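Local coordinates for protein thioredoxin reductase (Clostridium acetobutylicum ATCC 824, PDB 6GNA) that probably reduces thioredoxin with electrons taken from ferredoxin, passing them through its bound FAD to a redox-active disulfide without using a pyridine nucleotide, at residues D39-Y53 and G58-E70. Numbering follows the deposited sequence. Where two conformers were deposited one is given.
Sequences DLSKKLTLAPVINNY and GIRGAELQEKFKE. With FAD (flavin-adenine dinucleotide), chain B.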
ATOM      1  N   ASP A  39      19.618   1.040 -12.750  1.00 32.58           N
ATOM      2  CA  ASP A  39      19.226   2.286 -12.112  1.00 30.56           C
ATOM      3  C   ASP A  39      17.899   2.189 -11.370  1.00 28.59           C
ATOM      4  O   ASP A  39      17.376   3.222 -10.938  1.00 26.81           O
ATOM      5  CB  ASP A  39      19.174   3.421 -13.138  1.00 41.68           C
ATOM      6  CG  ASP A  39      18.140   3.188 -14.224  1.00 65.49           C
ATOM      7  OD1 ASP A  39      17.465   2.138 -14.200  1.00 94.32           O
ATOM      8  OD2 ASP A  39      17.998   4.063 -15.103  1.00106.30           O
ATOM      9  N   LEU A  40      17.342   0.976 -11.214  1.00 24.71           N
ATOM     10  CA  LEU A  40      16.145   0.734 -10.409  1.00 24.36           C
ATOM     11  C   LEU A  40      14.880   1.164 -11.145  1.00 24.67           C
ATOM     12  O   LEU A  40      14.127   0.308 -11.629  1.00 23.62           O
ATOM     13  CB  LEU A  40      16.234   1.398  -9.018  1.00 26.65           C
ATOM     14  CG  LEU A  40      17.480   1.035  -8.190  1.00 29.32           C
ATOM     15  CD1 LEU A  40      17.362   1.560  -6.744  1.00 31.30           C
ATOM     16  CD2 LEU A  40      17.764  -0.473  -8.219  1.00 29.77           C
ATOM     17  N   SER A  41      14.609   2.462 -11.164  1.00 21.40           N
ATOM     18  CA  SER A  41      13.472   2.965 -11.910  1.00 19.80           C
ATOM     19  C   SER A  41      13.826   4.276 -12.618  1.00 21.52           C
ATOM     20  O   SER A  41      14.356   5.189 -11.986  1.00 21.53           O
ATOM     21  CB  SER A  41      12.272   3.191 -10.995  1.00 23.80           C
ATOM     22  OG  SER A  41      11.198   3.761 -11.722  1.00 24.81           O
ATOM     23  N   LYS A  42      13.526   4.386 -13.909  1.00 25.46           N
ATOM     24  CA  LYS A  42      13.758   5.630 -14.632  1.00 25.75           C
ATOM     25  C   LYS A  42      12.910   6.785 -14.066  1.00 30.14           C
ATOM     26  O   LYS A  42      13.397   7.910 -13.968  1.00 31.64           O
ATOM     27  CB  LYS A  42      13.458   5.448 -16.121  1.00 33.85           C
ATOM     28  N   LYS A  43      11.650   6.527 -13.702  1.00 29.95           N
ATOM     29  CA  LYS A  43      10.791   7.560 -13.156  1.00 29.26           C
ATOM     30  C   LYS A  43      11.366   8.133 -11.862  1.00 35.13           C
ATOM     31  O   LYS A  43      11.301   9.343 -11.655  1.00 42.85           O
ATOM     32  CB  LYS A  43       9.381   6.998 -12.968  1.00 25.07           C
ATOM     33  CG  LYS A  43       8.870   6.343 -14.245  1.00 22.95           C
ATOM     34  CD  LYS A  43       7.435   5.857 -14.159  1.00 22.81           C
ATOM     35  CE  LYS A  43       7.007   5.249 -15.486  1.00 34.17           C
ATOM     36  NZ  LYS A  43       5.560   4.903 -15.531  1.00 27.90           N
ATOM     37  N   LEU A  44      11.927   7.298 -10.987  1.00 26.31           N
ATOM     38  CA  LEU A  44      12.540   7.859  -9.782  1.00 32.58           C
ATOM     39  C   LEU A  44      13.636   8.888 -10.105  1.00 32.94           C
ATOM     40  O   LEU A  44      13.679   9.959  -9.500  1.00 28.95           O
ATOM     41  CB  LEU A  44      13.176   6.743  -8.953  1.00 33.41           C
ATOM     42  CG  LEU A  44      12.304   6.011  -7.937  1.00 31.05           C
ATOM     43  CD1 LEU A  44      13.008   4.747  -7.466  1.00 36.09           C
ATOM     44  CD2 LEU A  44      11.986   6.919  -6.761  1.00 28.80           C
ATOM     45  N   THR A  45      14.507   8.574 -11.064  1.00 30.77           N
ATOM     46  CA  THR A  45      15.583   9.465 -11.462  1.00 33.93           C
ATOM     47  C   THR A  45      15.066  10.777 -12.034  1.00 33.78           C
ATOM     48  O   THR A  45      15.658  11.830 -11.813  1.00 40.33           O
ATOM     49  CB  THR A  45      16.482   8.798 -12.518  1.00 43.61           C
ATOM     50  OG1 THR A  45      16.992   7.562 -12.003  1.00 40.55           O
ATOM     51  CG2 THR A  45      17.639   9.709 -12.889  1.00 49.22           C
ATOM     52  N   LEU A  46      13.968  10.711 -12.778  1.00 31.13           N
ATOM     53  CA  LEU A  46      13.425  11.905 -13.414  1.00 36.10           C
ATOM     54  C   LEU A  46      12.576  12.751 -12.484  1.00 32.47           C
ATOM     55  O   LEU A  46      12.239  13.882 -12.846  1.00 37.37           O
ATOM     56  CB  LEU A  46      12.546  11.525 -14.608  1.00 50.41           C
ATOM     57  CG  LEU A  46      13.226  10.905 -15.823  1.00 66.56           C
ATOM     58  CD1 LEU A  46      12.166  10.551 -16.852  1.00 63.43           C
ATOM     59  CD2 LEU A  46      14.269  11.847 -16.410  1.00 50.57           C
ATOM     60  N   ALA A  47      12.201  12.235 -11.325  1.00 30.59           N
ATOM     61  CA  ALA A  47      11.326  12.977 -10.439  1.00 30.83           C
ATOM     62  C   ALA A  47      12.103  14.127  -9.807  1.00 30.59           C
ATOM     63  O   ALA A  47      13.181  13.895  -9.247  1.00 32.93           O
ATOM     64  CB  ALA A  47      10.815  12.063  -9.340  1.00 25.49           C
ATOM     65  N   PRO A  48      11.558  15.367  -9.784  0.57 26.39           N
ATOM     66  CA  PRO A  48      12.346  16.521  -9.299  0.57 32.85           C
ATOM     67  C   PRO A  48      12.422  16.735  -7.781  0.57 51.52           C
ATOM     68  O   PRO A  48      13.513  16.630  -7.209  0.57 32.54           O
ATOM     69  CB  PRO A  48      11.691  17.716 -10.007  0.57 42.24           C
ATOM     70  CG  PRO A  48      10.304  17.267 -10.313  0.57 34.52           C
ATOM     71  CD  PRO A  48      10.342  15.783 -10.504  0.57 36.67           C
ATOM     72  N   VAL A  49      11.317  17.127  -7.133  1.00 32.50           N
ATOM     73  CA  VAL A  49      11.172  17.118  -5.685  1.00 31.98           C
ATOM     74  C   VAL A  49       9.986  16.230  -5.341  1.00 31.21           C
ATOM     75  O   VAL A  49       8.959  16.277  -6.020  1.00 30.49           O
ATOM     76  CB  VAL A  49      10.978  18.544  -5.151  1.00 27.70           C
ATOM     77  CG1 VAL A  49       9.749  19.183  -5.783  1.00 63.20           C
ATOM     78  CG2 VAL A  49      10.878  18.537  -3.627  1.00 32.66           C
ATOM     79  N   ILE A  50      10.119  15.425  -4.286  1.00 24.11           N
ATOM     80  CA  ILE A  50       9.070  14.504  -3.849  1.00 21.97           C
ATOM     81  C   ILE A  50       8.688  14.882  -2.429  1.00 23.62           C
ATOM     82  O   ILE A  50       9.530  14.837  -1.524  1.00 23.50           O
ATOM     83  CB  ILE A  50       9.539  13.045  -3.898  1.00 20.82           C
ATOM     84  CG1 ILE A  50       9.946  12.675  -5.323  1.00 25.18           C
ATOM     85  CG2 ILE A  50       8.457  12.098  -3.347  1.00 21.26           C
ATOM     86  CD1 ILE A  50      10.820  11.458  -5.388  1.00 23.69           C
ATOM     87  N   ASN A  51       7.421  15.231  -2.228  1.00 23.13           N
ATOM     88  CA  ASN A  51       6.927  15.621  -0.916  1.00 21.74           C
ATOM     89  C   ASN A  51       5.871  14.692  -0.347  1.00 22.66           C
ATOM     90  O   ASN A  51       5.385  14.947   0.755  1.00 22.64           O
ATOM     91  CB  ASN A  51       6.379  17.053  -0.948  1.00 26.89           C
ATOM     92  CG  ASN A  51       7.438  18.059  -1.302  1.00 29.33           C
ATOM     93  OD1 ASN A  51       8.585  17.927  -0.881  1.00 29.54           O
ATOM     94  ND2 ASN A  51       7.067  19.072  -2.072  1.00 38.27           N
ATOM     95  N   ASN A  52       5.509  13.622  -1.047  1.00 20.25           N
ATOM     96  CA  ASN A  52       4.474  12.714  -0.576  1.00 19.39           C
ATOM     97  C   ASN A  52       5.009  11.315  -0.328  1.00 18.42           C
ATOM     98  O   ASN A  52       4.241  10.348  -0.394  1.00 20.72           O
ATOM     99  CB  ASN A  52       3.292  12.697  -1.544  1.00 22.34           C
ATOM    100  CG  ASN A  52       3.637  12.062  -2.866  1.00 23.06           C
ATOM    101  OD1 ASN A  52       4.796  11.797  -3.154  1.00 21.71           O
ATOM    102  ND2 ASN A  52       2.609  11.774  -3.669  1.00 28.84           N
ATOM    103  N   TYR A  53       6.294  11.178  -0.059  1.00 21.33           N
ATOM    104  CA  TYR A  53       6.862   9.936   0.448  1.00 21.60           C
ATOM    105  C   TYR A  53       7.230  10.175   1.912  1.00 18.46           C
ATOM    106  O   TYR A  53       8.223  10.850   2.214  1.00 19.97           O
ATOM    107  CB  TYR A  53       8.047   9.486  -0.398  1.00 23.94           C
ATOM    108  CG  TYR A  53       8.481   8.069  -0.115  1.00 22.49           C
ATOM    109  CD1 TYR A  53       7.905   7.013  -0.759  1.00 29.04           C
ATOM    110  CD2 TYR A  53       9.533   7.804   0.760  1.00 26.18           C
ATOM    111  CE1 TYR A  53       8.297   5.709  -0.506  1.00 24.81           C
ATOM    112  CE2 TYR A  53       9.945   6.489   1.030  1.00 26.59           C
ATOM    113  CZ  TYR A  53       9.302   5.438   0.369  1.00 27.74           C
ATOM    114  OH  TYR A  53       9.599   4.090   0.527  1.00 27.48           O
ATOM    115  N   GLY A  58      10.812  16.700   0.702  1.00 26.33           N
ATOM    116  CA  GLY A  58      11.717  17.540  -0.060  1.00 28.17           C
ATOM    117  C   GLY A  58      12.836  16.806  -0.755  1.00 26.60           C
ATOM    118  O   GLY A  58      13.735  17.454  -1.315  1.00 29.06           O
ATOM    119  N   ILE A  59      12.817  15.476  -0.744  1.00 25.18           N
ATOM    120  CA  ILE A  59      13.883  14.717  -1.381  1.00 27.62           C
ATOM    121  C   ILE A  59      13.753  14.798  -2.896  1.00 26.30           C
ATOM    122  O   ILE A  59      12.657  14.906  -3.454  1.00 28.54           O
ATOM    123  CB  ILE A  59      13.843  13.263  -0.871  1.00 25.28           C
ATOM    124  CG1 ILE A  59      15.133  12.536  -1.221  1.00 23.08           C
ATOM    125  CG2 ILE A  59      12.632  12.503  -1.427  1.00 23.12           C
ATOM    126  CD1 ILE A  59      15.298  11.267  -0.431  1.00 24.89           C
ATOM    127  N   ARG A  60      14.889  14.770  -3.570  1.00 27.55           N
ATOM    128  CA  ARG A  60      14.914  14.699  -5.020  1.00 27.94           C
ATOM    129  C   ARG A  60      14.859  13.238  -5.458  1.00 24.00           C
ATOM    130  O   ARG A  60      15.325  12.348  -4.745  1.00 26.16           O
ATOM    131  CB  ARG A  60      16.191  15.356  -5.541  1.00 31.49           C
ATOM    132  CG  ARG A  60      16.365  16.789  -5.050  1.00 36.80           C
ATOM    133  CD  ARG A  60      17.822  17.224  -4.961  1.00 58.15           C
ATOM    134  NE  ARG A  60      18.433  17.443  -6.265  1.00 59.38           N
ATOM    135  CZ  ARG A  60      19.611  18.036  -6.445  1.00 81.21           C
ATOM    136  NH1 ARG A  60      20.097  18.195  -7.668  1.00 61.87           N
ATOM    137  NH2 ARG A  60      20.304  18.477  -5.402  1.00 47.41           N
ATOM    138  N   GLY A  61      14.302  13.007  -6.649  1.00 27.54           N
ATOM    139  CA  GLY A  61      14.132  11.647  -7.140  1.00 27.46           C
ATOM    140  C   GLY A  61      15.415  10.836  -7.127  1.00 25.62           C
ATOM    141  O   GLY A  61      15.436   9.685  -6.686  1.00 26.03           O
ATOM    142  N   ALA A  62      16.498  11.408  -7.655  1.00 28.20           N
ATOM    143  CA  ALA A  62      17.774  10.693  -7.668  1.00 29.87           C
ATOM    144  C   ALA A  62      18.330  10.476  -6.266  1.00 27.26           C
ATOM    145  O   ALA A  62      19.065   9.506  -6.034  1.00 27.93           O
ATOM    146  CB  ALA A  62      18.790  11.442  -8.528  1.00 29.64           C
ATOM    147  N   GLU A  63      17.995  11.353  -5.321  1.00 26.98           N
ATOM    148  CA  GLU A  63      18.383  11.125  -3.935  1.00 27.03           C
ATOM    149  C   GLU A  63      17.622   9.947  -3.341  1.00 26.11           C
ATOM    150  O   GLU A  63      18.200   9.115  -2.631  1.00 26.18           O
ATOM    151  CB  GLU A  63      18.114  12.389  -3.120  1.00 28.77           C
ATOM    152  CG  GLU A  63      19.098  13.495  -3.415  1.00 30.32           C
ATOM    153  CD  GLU A  63      18.769  14.781  -2.685  1.00 37.65           C
ATOM    154  OE1 GLU A  63      17.585  14.999  -2.353  1.00 36.58           O
ATOM    155  OE2 GLU A  63      19.695  15.586  -2.433  1.00 38.95           O
ATOM    156  N   LEU A  64      16.320   9.865  -3.612  1.00 24.86           N
ATOM    157  CA  LEU A  64      15.540   8.742  -3.112  1.00 25.16           C
ATOM    158  C   LEU A  64      16.004   7.457  -3.773  1.00 25.11           C
ATOM    159  O   LEU A  64      16.126   6.415  -3.119  1.00 24.51           O
ATOM    160  CB  LEU A  64      14.063   9.000  -3.380  1.00 24.67           C
ATOM    161  CG  LEU A  64      13.060   7.986  -2.828  1.00 26.04           C
ATOM    162  CD1 LEU A  64      13.164   7.901  -1.309  1.00 25.79           C
ATOM    163  CD2 LEU A  64      11.670   8.404  -3.221  1.00 29.10           C
ATOM    164  N   GLN A  65      16.322   7.532  -5.067  1.00 22.88           N
ATOM    165  CA  GLN A  65      16.891   6.380  -5.752  1.00 26.26           C
ATOM    166  C   GLN A  65      18.133   5.877  -5.023  1.00 24.87           C
ATOM    167  O   GLN A  65      18.325   4.666  -4.872  1.00 23.08           O
ATOM    168  CB  GLN A  65      17.215   6.767  -7.196  1.00 24.62           C
ATOM    169  CG  GLN A  65      17.781   5.632  -8.076  1.00 29.64           C
ATOM    170  CD  GLN A  65      18.660   6.131  -9.221  1.00 42.17           C
ATOM    171  OE1 GLN A  65      18.950   7.325  -9.334  1.00 55.53           O
ATOM    172  NE2 GLN A  65      19.100   5.207 -10.067  1.00 51.57           N
ATOM    173  N   GLU A  66      19.005   6.790  -4.582  1.00 23.92           N
ATOM    174  CA  GLU A  66      20.224   6.356  -3.910  1.00 25.30           C
ATOM    175  C   GLU A  66      19.910   5.737  -2.551  1.00 24.92           C
ATOM    176  O   GLU A  66      20.538   4.750  -2.156  1.00 27.01           O
ATOM    177  CB  GLU A  66      21.182   7.536  -3.761  1.00 31.27           C
ATOM    178  CG  GLU A  66      22.471   7.225  -2.999  1.00 30.18           C
ATOM    179  CD  GLU A  66      23.335   6.141  -3.619  1.00 31.17           C
ATOM    180  OE1 GLU A  66      23.234   5.897  -4.839  1.00 32.20           O
ATOM    181  OE2 GLU A  66      24.147   5.548  -2.864  1.00 34.84           O
ATOM    182  N   LYS A  67      18.939   6.290  -1.828  1.00 23.82           N
ATOM    183  CA  LYS A  67      18.540   5.671  -0.572  1.00 23.35           C
ATOM    184  C   LYS A  67      18.047   4.249  -0.816  1.00 27.05           C
ATOM    185  O   LYS A  67      18.332   3.337  -0.024  1.00 25.03           O
ATOM    186  CB  LYS A  67      17.435   6.494   0.099  1.00 26.13           C
ATOM    187  CG  LYS A  67      17.806   7.966   0.390  1.00 30.51           C
ATOM    188  CD  LYS A  67      18.462   8.122   1.716  1.00 58.02           C
ATOM    189  CE  LYS A  67      18.565   9.581   2.120  1.00 46.33           C
ATOM    190  NZ  LYS A  67      19.679   9.729   3.067  1.00 55.17           N
ATOM    191  N   PHE A  68      17.300   4.037  -1.909  1.00 23.20           N
ATOM    192  CA  PHE A  68      16.792   2.700  -2.195  1.00 22.19           C
ATOM    193  C   PHE A  68      17.935   1.763  -2.581  1.00 22.16           C
ATOM    194  O   PHE A  68      17.956   0.591  -2.176  1.00 22.58           O
ATOM    195  CB  PHE A  68      15.758   2.769  -3.332  1.00 21.35           C
ATOM    196  CG  PHE A  68      14.415   3.398  -2.963  1.00 21.86           C
ATOM    197  CD1 PHE A  68      14.109   3.807  -1.678  1.00 22.45           C
ATOM    198  CD2 PHE A  68      13.423   3.526  -3.950  1.00 21.88           C
ATOM    199  CE1 PHE A  68      12.862   4.365  -1.382  1.00 22.67           C
ATOM    200  CE2 PHE A  68      12.190   4.087  -3.658  1.00 23.00           C
ATOM    201  CZ  PHE A  68      11.907   4.503  -2.373  1.00 21.81           C
ATOM    202  N   LYS A  69      18.887   2.269  -3.363  1.00 22.64           N
ATOM    203  CA  LYS A  69      20.046   1.470  -3.734  0.55 25.17           C
ATOM    204  C   LYS A  69      20.849   1.051  -2.505  1.00 25.61           C
ATOM    205  O   LYS A  69      21.288  -0.101  -2.398  1.00 27.43           O
ATOM    206  CB  LYS A  69      20.910   2.260  -4.712  0.55 24.72           C
ATOM    207  CG  LYS A  69      22.100   1.498  -5.239  0.55 23.76           C
ATOM    208  CD  LYS A  69      21.723   0.143  -5.805  0.55 29.18           C
ATOM    209  CE  LYS A  69      22.817  -0.414  -6.702  0.55 29.98           C
ATOM    210  NZ  LYS A  69      24.167  -0.308  -6.080  0.55 34.22           N
ATOM    211  N   GLU A  70      21.064   1.970  -1.571  1.00 24.99           N
ATOM    212  CA  GLU A  70      21.851   1.612  -0.400  1.00 28.01           C
ATOM    213  C   GLU A  70      21.112   0.601   0.463  1.00 25.16           C
ATOM    214  O   GLU A  70      21.738  -0.297   1.040  1.00 29.23           O
ATOM    215  CB  GLU A  70      22.219   2.874   0.368  1.00 33.43           C
ATOM    216  CG  GLU A  70      23.160   3.736  -0.453  1.00 35.74           C
ATOM    217  CD  GLU A  70      23.756   4.888   0.314  1.00 54.37           C
ATOM    218  OE1 GLU A  70      23.778   4.838   1.561  1.00 45.93           O
ATOM    219  OE2 GLU A  70      24.205   5.843  -0.348  1.00 37.61           O
TER
HETATM  220  PA  FAD B 300       8.437   1.623 -11.991  1.00 17.29           P
HETATM  221  O1A FAD B 300       8.919   2.732 -11.090  1.00 18.32           O
HETATM  222  O2A FAD B 300       8.092   1.936 -13.426  1.00 19.55           O
HETATM  223  O5B FAD B 300       9.531   0.445 -11.985  1.00 16.60           O
HETATM  224  C5B FAD B 300       9.563  -0.507 -13.040  1.00 20.64           C
HETATM  225  C4B FAD B 300      10.977  -1.035 -13.220  1.00 20.26           C
HETATM  226  O4B FAD B 300      10.932  -2.408 -13.611  1.00 21.29           O
HETATM  227  C3B FAD B 300      11.709  -0.276 -14.314  1.00 22.93           C
HETATM  228  O3B FAD B 300      13.053   0.006 -13.917  1.00 25.88           O
HETATM  229  C2B FAD B 300      11.695  -1.214 -15.499  1.00 22.58           C
HETATM  230  O2B FAD B 300      12.861  -1.076 -16.316  1.00 26.21           O
HETATM  231  C1B FAD B 300      11.617  -2.586 -14.852  1.00 20.83           C
HETATM  232  N9A FAD B 300      10.889  -3.536 -15.719  1.00 19.11           N
HETATM  233  C8A FAD B 300       9.639  -3.386 -16.196  1.00 20.38           C
HETATM  234  N7A FAD B 300       9.292  -4.453 -16.960  1.00 20.78           N
HETATM  235  C5A FAD B 300      10.335  -5.300 -16.977  1.00 19.12           C
HETATM  236  C6A FAD B 300      10.639  -6.611 -17.589  1.00 19.69           C
HETATM  237  N6A FAD B 300       9.730  -7.249 -18.361  1.00 19.84           N
HETATM  238  N1A FAD B 300      11.855  -7.146 -17.350  1.00 19.14           N
HETATM  239  C2A FAD B 300      12.776  -6.530 -16.585  1.00 21.41           C
HETATM  240  N3A FAD B 300      12.561  -5.340 -16.001  1.00 21.65           N
HETATM  241  C4A FAD B 300      11.386  -4.690 -16.158  1.00 19.14           C
HETATM  242  N1  FAD B 300       4.951   9.338  -7.403  1.00 20.20           N
HETATM  243  C2  FAD B 300       4.810   9.875  -6.166  1.00 20.32           C
HETATM  244  O2  FAD B 300       4.213   9.213  -5.291  1.00 20.67           O
HETATM  245  N3  FAD B 300       5.284  11.090  -5.836  1.00 20.30           N
HETATM  246  C4  FAD B 300       5.935  11.857  -6.718  1.00 21.67           C
HETATM  247  O4  FAD B 300       6.367  12.982  -6.389  1.00 23.78           O
HETATM  248  C4X FAD B 300       6.132  11.345  -8.095  1.00 21.38           C
HETATM  249  N5  FAD B 300       6.779  12.063  -9.037  1.00 23.64           N
HETATM  250  C5X FAD B 300       6.946  11.574 -10.285  1.00 24.23           C
HETATM  251  C6  FAD B 300       7.616  12.332 -11.237  1.00 25.34           C
HETATM  252  C7  FAD B 300       7.794  11.839 -12.524  1.00 26.72           C
HETATM  253  C7M FAD B 300       8.519  12.663 -13.555  1.00 27.33           C
HETATM  254  C8  FAD B 300       7.268  10.497 -12.884  1.00 24.31           C
HETATM  255  C8M FAD B 300       7.458   9.959 -14.278  1.00 25.33           C
HETATM  256  C9  FAD B 300       6.599   9.737 -11.935  1.00 22.01           C
HETATM  257  C9A FAD B 300       6.419  10.227 -10.648  1.00 22.61           C
HETATM  258  N10 FAD B 300       5.730   9.465  -9.682  1.00 20.78           N
HETATM  259  C10 FAD B 300       5.593   9.999  -8.388  1.00 20.81           C
HETATM  260  C1' FAD B 300       5.210   8.133 -10.003  1.00 19.03           C
HETATM  261  C2' FAD B 300       6.105   7.067  -9.393  1.00 19.72           C
HETATM  262  O2' FAD B 300       7.406   7.185  -9.975  1.00 20.28           O
HETATM  263  C3' FAD B 300       5.551   5.675  -9.664  1.00 19.08           C
HETATM  264  O3' FAD B 300       4.265   5.540  -9.054  1.00 19.12           O
HETATM  265  C4' FAD B 300       6.483   4.604  -9.119  1.00 18.44           C
HETATM  266  O4' FAD B 300       7.771   4.733  -9.732  1.00 19.23           O
HETATM  267  C5' FAD B 300       5.917   3.213  -9.377  1.00 16.32           C
HETATM  268  O5' FAD B 300       6.971   2.269  -9.238  1.00 16.51           O
HETATM  269  P   FAD B 300       6.833   0.761  -9.767  1.00 17.06           P
HETATM  270  O1P FAD B 300       7.924  -0.060  -9.124  1.00 18.12           O
HETATM  271  O2P FAD B 300       5.403   0.292  -9.681  1.00 17.62           O
HETATM  272  O3P FAD B 300       7.142   0.911 -11.343  1.00 17.33           O
HETATM  273  O   HOH W   1      15.743  13.467  -9.858  1.00 30.41           O
HETATM  274  O   HOH W   2      16.242  17.292  -8.216  1.00 44.59           O
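Gly61 meets the C-terminal end of helix 42-46 backbone to backbone: its CA lies 2.9 Å from Leu44 O in a CA-H...O contact, and its N donates to Ala47 O at 3.0 Å from above the carbonyl plane. The contact illustrates close backbone approach at a glycine: with no side chain on Gly61, the first turn of helix 61-74 can lie directly against these carbonyls. A water lies between Thr45 O and Ala47 O, close enough to donate to either, and accepts from Ala62 N. Ile50 N donates to Ile59 O at 2.7 Å. Leu64, with CG anti to its backbone N (chi1 -175°), sends CD2 between Leu44 CD2 and Ile50 CD1, 3.9 and 3.8 Å away, and over one face of Tyr53. Phe68 turns its ring edge to the Tyr53 face in an offset edge-to-face pair, planes at 63°, while Leu44 CD1 touches Phe68 CD2 at 3.7 Å. At the far end the extended Gln65 reaches Asp39 O through NE2, a weak bond of 2.8 Å. Segment 39-53 also binds FAD: Ser41 OG bonds a phosphate oxygen and Asn52 OD1 accepts a nearly straight hydrogen bond from flavin N3. Leu40 and Phe68 rest on Leu19 of helix 16-25, Leu44 and Ile50 on Tyr266 of helix 266-286, and Tyr53 OH bonds Leu54 O of the second subunit, tying helices 42-46 and 61-74 and their connecting loop to the FAD-binding core and the dimer partner.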